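AxyAgu115A (Amphibacillus xylanus NBRC 15112, PDB 6NPS) probably acts as a family GH115 alpha-glucuronidase, a glycoside hydrolase that removes glucuronic acid side groups from arabinoglucuronoxylan. Local coordinates at residues A[660-671]-A[701-712]. The protein carries 3 engineered substitutions. Sequence-based numbering, arbitrary orientation.
Sequences PVNKPRLLVSID and SFTISSVSEKKA
The backbone N-H of Val-661 points at Val-707 O, N to O 3.1 Å, the N-H...O angle of 165° marking a nearly straight bond, while its CG2 packs against Val-707 CG2 and also lies over one face of the Arg-665 guanidinium, toward its rim. Lys-710 NZ hydrogen-bonds to Asn-662 O, in the carbonyl plane and on a lone pair. At Arg-665, CB lies 3.5 Å from Val-707 CG2; the guanidinium itself pairs with Glu-678 and bonds to Asn-650 of the second subunit. Leu-666 lays CG 3.6 Å from Ala-712 CB, and its CD1 meets Ile-704 CG2. The strands run antiparallel at 158°; Leu-667/Ser-705 and Ser-669/Thr-703 each exchange two N-H...O bonds, Leu-667 N to Ser-705 O at 2.9 Å. Val-668 CG1 touches Phe-702 CD2 at 3.9 Å, and Ile-670 CD1 reaches Phe-702 CB. Asp-671 holds CG beside its backbone N (chi1 -64°), turning the carboxylate toward strand 701-706. Its OD1 accepts from Thr-703 OG1 at 2.8 Å, syn and near the carboxylate plane. Ser-701 OG meets OD2 at 2.6 Å, anti and well out of that plane. An alanine here is likely to leave both hydroxyls without this shared acceptor, freeing them to turn. Strand 666-670 lies between 676-677 and 700-706; Val-668, Ile-670 and Phe-702 pack on Ile-770 of a second sheet, as in a beta-sandwich, while Leu-667 and Ser-705 meet Leu-599 between helices 564-596 and 601-629.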
ATOM      1  N   PRO A 660      -7.928 -16.602   8.495  1.00 41.71           N
ATOM      2  CA  PRO A 660      -8.904 -17.286   7.611  1.00 40.66           C
ATOM      3  C   PRO A 660     -10.290 -16.677   7.687  1.00 32.84           C
ATOM      4  O   PRO A 660     -10.755 -16.298   8.744  1.00 34.89           O
ATOM      5  CB  PRO A 660      -8.932 -18.725   8.141  1.00 44.69           C
ATOM      6  CG  PRO A 660      -7.870 -18.810   9.196  1.00 52.46           C
ATOM      7  CD  PRO A 660      -7.461 -17.436   9.616  1.00 44.57           C
ATOM      8  N   VAL A 661     -10.997 -16.667   6.558  1.00 32.60           N
ATOM      9  CA  VAL A 661     -12.390 -16.238   6.605  1.00 33.61           C
ATOM     10  C   VAL A 661     -13.279 -17.416   7.012  1.00 40.64           C
ATOM     11  O   VAL A 661     -12.831 -18.564   7.059  1.00 40.52           O
ATOM     12  CB  VAL A 661     -12.844 -15.663   5.251  1.00 35.03           C
ATOM     13  CG1 VAL A 661     -11.990 -14.416   4.899  1.00 40.16           C
ATOM     14  CG2 VAL A 661     -12.740 -16.745   4.161  1.00 35.24           C
ATOM     15  N   ASN A 662     -14.547 -17.138   7.253  1.00 39.48           N
ATOM     16  CA  ASN A 662     -15.491 -18.136   7.783  1.00 42.86           C
ATOM     17  C   ASN A 662     -16.008 -19.113   6.725  1.00 49.40           C
ATOM     18  O   ASN A 662     -16.139 -20.309   7.006  1.00 54.11           O
ATOM     19  CB  ASN A 662     -16.674 -17.438   8.429  1.00 46.40           C
ATOM     20  CG  ASN A 662     -16.271 -16.602   9.663  1.00 55.37           C
ATOM     21  OD1 ASN A 662     -15.348 -16.952  10.389  1.00 63.55           O
ATOM     22  ND2 ASN A 662     -16.999 -15.503   9.904  1.00 56.59           N
ATOM     23  N   LYS A 663     -16.357 -18.621   5.471  1.00 46.66           N
ATOM     24  CA  LYS A 663     -17.000 -19.561   4.543  1.00 41.55           C
ATOM     25  C   LYS A 663     -15.960 -20.337   3.747  1.00 38.62           C
ATOM     26  O   LYS A 663     -14.857 -19.839   3.510  1.00 39.35           O
ATOM     27  CB  LYS A 663     -17.913 -18.818   3.577  1.00 41.97           C
ATOM     28  CG  LYS A 663     -19.251 -18.415   4.172  1.00 48.29           C
ATOM     29  CD  LYS A 663     -20.124 -17.718   3.145  1.00 54.50           C
ATOM     30  CE  LYS A 663     -21.335 -17.038   3.810  1.00 62.13           C
ATOM     31  NZ  LYS A 663     -21.203 -16.917   5.306  1.00 68.58           N
ATOM     32  N   PRO A 664     -16.289 -21.583   3.288  1.00 40.10           N
ATOM     33  CA  PRO A 664     -15.313 -22.402   2.527  1.00 42.57           C
ATOM     34  C   PRO A 664     -15.164 -21.945   1.081  1.00 45.20           C
ATOM     35  O   PRO A 664     -15.594 -22.585   0.099  1.00 51.97           O
ATOM     36  CB  PRO A 664     -15.905 -23.815   2.643  1.00 40.58           C
ATOM     37  CG  PRO A 664     -17.337 -23.600   2.755  1.00 44.42           C
ATOM     38  CD  PRO A 664     -17.520 -22.333   3.576  1.00 40.54           C
ATOM     39  N   ARG A 665     -14.528 -20.808   0.939  1.00 43.77           N
ATOM     40  CA  ARG A 665     -14.353 -20.159  -0.337  1.00 37.67           C
ATOM     41  C   ARG A 665     -13.024 -20.581  -0.945  1.00 36.89           C
ATOM     42  O   ARG A 665     -12.059 -20.938  -0.242  1.00 37.22           O
ATOM     43  CB  ARG A 665     -14.394 -18.624  -0.163  1.00 38.14           C
ATOM     44  CG  ARG A 665     -15.679 -18.074   0.377  1.00 38.12           C
ATOM     45  CD  ARG A 665     -15.501 -16.729   1.206  1.00 33.30           C
ATOM     46  NE  ARG A 665     -14.468 -15.862   0.616  1.00 33.70           N
ATOM     47  CZ  ARG A 665     -14.081 -14.703   1.144  1.00 34.74           C
ATOM     48  NH1 ARG A 665     -14.643 -14.311   2.289  1.00 34.10           N
ATOM     49  NH2 ARG A 665     -13.102 -13.970   0.548  1.00 34.05           N
ATOM     50  N   LEU A 666     -12.969 -20.493  -2.276  1.00 30.72           N
ATOM     51  CA  LEU A 666     -11.799 -20.878  -3.032  1.00 31.98           C
ATOM     52  C   LEU A 666     -11.523 -19.815  -4.083  1.00 36.64           C
ATOM     53  O   LEU A 666     -12.428 -19.408  -4.822  1.00 36.85           O
ATOM     54  CB  LEU A 666     -12.042 -22.247  -3.729  1.00 33.34           C
ATOM     55  CG  LEU A 666     -12.080 -23.466  -2.814  1.00 34.41           C
ATOM     56  CD1 LEU A 666     -12.392 -24.728  -3.697  1.00 31.70           C
ATOM     57  CD2 LEU A 666     -10.753 -23.635  -2.079  1.00 32.70           C
ATOM     58  N   LEU A 667     -10.279 -19.409  -4.190  1.00 31.74           N
ATOM     59  CA  LEU A 667      -9.892 -18.434  -5.188  1.00 30.63           C
ATOM     60  C   LEU A 667      -9.323 -19.172  -6.392  1.00 32.84           C
ATOM     61  O   LEU A 667      -8.426 -20.004  -6.240  1.00 33.98           O
ATOM     62  CB  LEU A 667      -8.866 -17.462  -4.591  1.00 29.09           C
ATOM     63  CG  LEU A 667      -8.429 -16.416  -5.613  1.00 30.83           C
ATOM     64  CD1 LEU A 667      -9.592 -15.416  -5.785  1.00 29.68           C
ATOM     65  CD2 LEU A 667      -7.158 -15.717  -5.151  1.00 34.27           C
ATOM     66  N   VAL A 668      -9.846 -18.883  -7.581  1.00 31.05           N
ATOM     67  CA  VAL A 668      -9.291 -19.410  -8.827  1.00 31.57           C
ATOM     68  C   VAL A 668      -8.454 -18.321  -9.488  1.00 30.72           C
ATOM     69  O   VAL A 668      -8.948 -17.208  -9.709  1.00 32.49           O
ATOM     70  CB  VAL A 668     -10.414 -19.881  -9.773  1.00 34.69           C
ATOM     71  CG1 VAL A 668      -9.839 -20.350 -11.123  1.00 32.25           C
ATOM     72  CG2 VAL A 668     -11.258 -20.960  -9.114  1.00 35.96           C
ATOM     73  N   SER A 669      -7.201 -18.632  -9.846  1.00 29.42           N
ATOM     74  CA  SER A 669      -6.352 -17.625 -10.465  1.00 34.13           C
ATOM     75  C   SER A 669      -5.616 -18.205 -11.663  1.00 31.86           C
ATOM     76  O   SER A 669      -5.254 -19.382 -11.672  1.00 33.32           O
ATOM     77  CB  SER A 669      -5.360 -17.041  -9.439  1.00 40.39           C
ATOM     78  OG  SER A 669      -4.519 -18.042  -8.871  1.00 43.88           O
ATOM     79  N   ILE A 670      -5.410 -17.375 -12.681  1.00 31.57           N
ATOM     80  CA  ILE A 670      -4.747 -17.802 -13.911  1.00 29.27           C
ATOM     81  C   ILE A 670      -3.247 -17.601 -13.723  1.00 37.29           C
ATOM     82  O   ILE A 670      -2.803 -16.491 -13.429  1.00 30.80           O
ATOM     83  CB  ILE A 670      -5.243 -16.993 -15.121  1.00 33.38           C
ATOM     84  CG1 ILE A 670      -6.775 -17.040 -15.232  1.00 34.01           C
ATOM     85  CG2 ILE A 670      -4.521 -17.476 -16.428  1.00 36.62           C
ATOM     86  CD1 ILE A 670      -7.320 -18.470 -15.199  1.00 32.44           C
ATOM     87  N   ASP A 671      -2.453 -18.647 -13.906  1.00 36.52           N
ATOM     88  CA  ASP A 671      -1.039 -18.487 -13.575  1.00 42.66           C
ATOM     89  C   ASP A 671      -0.384 -17.504 -14.548  1.00 39.12           C
ATOM     90  O   ASP A 671      -0.735 -17.449 -15.727  1.00 38.71           O
ATOM     91  CB  ASP A 671      -0.339 -19.843 -13.591  1.00 47.69           C
ATOM     92  CG  ASP A 671      -0.882 -20.796 -12.513  1.00 54.58           C
ATOM     93  OD1 ASP A 671      -1.760 -20.392 -11.718  1.00 55.60           O
ATOM     94  OD2 ASP A 671      -0.444 -21.966 -12.477  1.00 55.24           O
ATOM     95  N   SER A 701      -1.613 -23.382 -16.990  1.00 35.91           N
ATOM     96  CA  SER A 701      -2.151 -23.835 -15.716  1.00 40.20           C
ATOM     97  C   SER A 701      -2.907 -22.722 -15.021  1.00 37.52           C
ATOM     98  O   SER A 701      -2.738 -21.537 -15.325  1.00 36.98           O
ATOM     99  CB  SER A 701      -1.056 -24.391 -14.791  1.00 44.63           C
ATOM    100  OG  SER A 701      -0.050 -23.459 -14.518  1.00 45.74           O
ATOM    101  N   PHE A 702      -3.785 -23.135 -14.105  1.00 34.17           N
ATOM    102  CA  PHE A 702      -4.402 -22.207 -13.168  1.00 31.42           C
ATOM    103  C   PHE A 702      -4.331 -22.817 -11.780  1.00 35.82           C
ATOM    104  O   PHE A 702      -4.055 -24.012 -11.626  1.00 37.63           O
ATOM    105  CB  PHE A 702      -5.846 -21.870 -13.588  1.00 29.14           C
ATOM    106  CG  PHE A 702      -6.805 -23.027 -13.583  1.00 33.88           C
ATOM    107  CD1 PHE A 702      -6.975 -23.832 -14.727  1.00 36.31           C
ATOM    108  CD2 PHE A 702      -7.575 -23.296 -12.453  1.00 30.96           C
ATOM    109  CE1 PHE A 702      -7.910 -24.881 -14.730  1.00 37.01           C
ATOM    110  CE2 PHE A 702      -8.504 -24.327 -12.440  1.00 39.20           C
ATOM    111  CZ  PHE A 702      -8.685 -25.139 -13.585  1.00 36.91           C
ATOM    112  N   THR A 703      -4.583 -21.995 -10.750  1.00 32.25           N
ATOM    113  CA  THR A 703      -4.448 -22.448  -9.379  1.00 31.31           C
ATOM    114  C   THR A 703      -5.761 -22.234  -8.651  1.00 33.12           C
ATOM    115  O   THR A 703      -6.510 -21.294  -8.944  1.00 34.47           O
ATOM    116  CB  THR A 703      -3.273 -21.703  -8.700  1.00 39.47           C
ATOM    117  OG1 THR A 703      -2.086 -21.989  -9.445  1.00 46.48           O
ATOM    118  CG2 THR A 703      -3.044 -22.151  -7.244  1.00 38.57           C
ATOM    119  N   ILE A 704      -6.046 -23.137  -7.717  1.00 30.04           N
ATOM    120  CA  ILE A 704      -7.162 -23.024  -6.781  1.00 28.20           C
ATOM    121  C   ILE A 704      -6.576 -22.955  -5.370  1.00 35.18           C
ATOM    122  O   ILE A 704      -5.767 -23.816  -4.999  1.00 34.26           O
ATOM    123  CB  ILE A 704      -8.129 -24.219  -6.914  1.00 31.34           C
ATOM    124  CG1 ILE A 704      -8.579 -24.406  -8.365  1.00 36.53           C
ATOM    125  CG2 ILE A 704      -9.363 -24.065  -5.988  1.00 31.97           C
ATOM    126  CD1 ILE A 704      -9.197 -25.773  -8.617  1.00 36.12           C
ATOM    127  N   SER A 705      -6.989 -21.937  -4.582  1.00 30.34           N
ATOM    128  CA  SER A 705      -6.364 -21.613  -3.308  1.00 30.61           C
ATOM    129  C   SER A 705      -7.392 -21.412  -2.216  1.00 26.98           C
ATOM    130  O   SER A 705      -8.434 -20.775  -2.431  1.00 35.15           O
ATOM    131  CB  SER A 705      -5.530 -20.323  -3.381  1.00 34.29           C
ATOM    132  OG  SER A 705      -4.555 -20.444  -4.379  1.00 35.03           O
ATOM    133  N   SER A 706      -7.033 -21.879  -1.022  1.00 28.78           N
ATOM    134  CA  SER A 706      -7.832 -21.694   0.189  1.00 32.73           C
ATOM    135  C   SER A 706      -7.755 -20.260   0.728  1.00 37.17           C
ATOM    136  O   SER A 706      -6.672 -19.668   0.830  1.00 29.48           O
ATOM    137  CB  SER A 706      -7.337 -22.624   1.303  1.00 37.08           C
ATOM    138  OG  SER A 706      -7.484 -23.982   0.948  1.00 43.68           O
ATOM    139  N   VAL A 707      -8.904 -19.749   1.155  1.00 37.53           N
ATOM    140  CA  VAL A 707      -8.971 -18.534   1.958  1.00 35.53           C
ATOM    141  C   VAL A 707      -9.482 -18.808   3.345  1.00 32.95           C
ATOM    142  O   VAL A 707      -9.449 -17.907   4.180  1.00 35.40           O
ATOM    143  CB  VAL A 707      -9.850 -17.453   1.297  1.00 38.56           C
ATOM    144  CG1 VAL A 707      -9.266 -17.056  -0.044  1.00 44.17           C
ATOM    145  CG2 VAL A 707     -11.261 -17.962   1.142  1.00 38.43           C
ATOM    146  N   SER A 708      -9.995 -20.004   3.610  1.00 34.48           N
ATOM    147  CA  SER A 708     -10.488 -20.390   4.926  1.00 33.49           C
ATOM    148  C   SER A 708      -9.739 -21.630   5.415  1.00 36.64           C
ATOM    149  O   SER A 708      -8.993 -22.269   4.665  1.00 39.85           O
ATOM    150  CB  SER A 708     -11.984 -20.688   4.871  1.00 35.30           C
ATOM    151  OG  SER A 708     -12.098 -21.994   4.310  1.00 42.03           O
ATOM    152  N   GLU A 709      -9.976 -22.003   6.671  1.00 38.37           N
ATOM    153  CA  GLU A 709      -9.445 -23.245   7.212  1.00 49.05           C
ATOM    154  C   GLU A 709     -10.464 -24.383   7.159  1.00 52.97           C
ATOM    155  O   GLU A 709     -10.292 -25.389   7.849  1.00 55.86           O
ATOM    156  CB  GLU A 709      -8.943 -23.028   8.638  1.00 58.50           C
ATOM    157  CG  GLU A 709      -7.443 -22.778   8.662  1.00 73.28           C
ATOM    158  CD  GLU A 709      -6.932 -22.245   9.989  1.00 87.03           C
ATOM    159  OE1 GLU A 709      -5.754 -21.811  10.035  1.00 91.64           O
ATOM    160  OE2 GLU A 709      -7.703 -22.261  10.977  1.00 90.55           O
ATOM    161  N   LYS A 710     -11.494 -24.259   6.323  1.00 49.38           N
ATOM    162  CA  LYS A 710     -12.544 -25.259   6.167  1.00 49.38           C
ATOM    163  C   LYS A 710     -12.267 -26.128   4.948  1.00 46.93           C
ATOM    164  O   LYS A 710     -11.565 -25.729   4.015  1.00 38.92           O
ATOM    165  CB  LYS A 710     -13.906 -24.590   6.023  1.00 50.62           C
ATOM    166  CG  LYS A 710     -14.621 -24.412   7.336  1.00 59.70           C
ATOM    167  CD  LYS A 710     -14.632 -22.988   7.781  1.00 62.54           C
ATOM    168  CE  LYS A 710     -15.542 -22.808   8.991  1.00 63.96           C
ATOM    169  NZ  LYS A 710     -15.319 -21.508   9.666  1.00 66.53           N
ATOM    170  N   LYS A 711     -12.831 -27.330   4.946  1.00 48.99           N
ATOM    171  CA  LYS A 711     -12.652 -28.147   3.753  1.00 48.44           C
ATOM    172  C   LYS A 711     -13.546 -27.592   2.646  1.00 43.79           C
ATOM    173  O   LYS A 711     -14.707 -27.228   2.879  1.00 42.25           O
ATOM    174  CB  LYS A 711     -12.918 -29.635   4.037  1.00 55.87           C
ATOM    175  CG  LYS A 711     -14.130 -29.951   4.869  1.00 69.80           C
ATOM    176  CD  LYS A 711     -15.392 -30.047   4.006  1.00 80.24           C
ATOM    177  CE  LYS A 711     -16.653 -30.305   4.834  1.00 82.01           C
ATOM    178  NZ  LYS A 711     -17.871 -29.731   4.183  1.00 82.64           N
ATOM    179  N   ALA A 712     -12.975 -27.440   1.464  1.00 41.31           N
ATOM    180  CA  ALA A 712     -13.672 -26.844   0.329  1.00 43.49           C
ATOM    181  C   ALA A 712     -13.436 -27.727  -0.885  1.00 42.48           C
ATOM    182  O   ALA A 712     -12.289 -27.876  -1.304  1.00 38.48           O
ATOM    183  CB  ALA A 712     -13.140 -25.434   0.056  1.00 33.88           C
TER
HETATM  184  O   HOH W   1     -11.900 -20.802   8.564  1.00 41.60           O
HETATM  185  O   HOH W   2     -11.157 -22.063   1.759  1.00 34.46           O
HETATM  186  O   HOH W   3      -5.641 -19.395  -6.573  1.00 36.51           O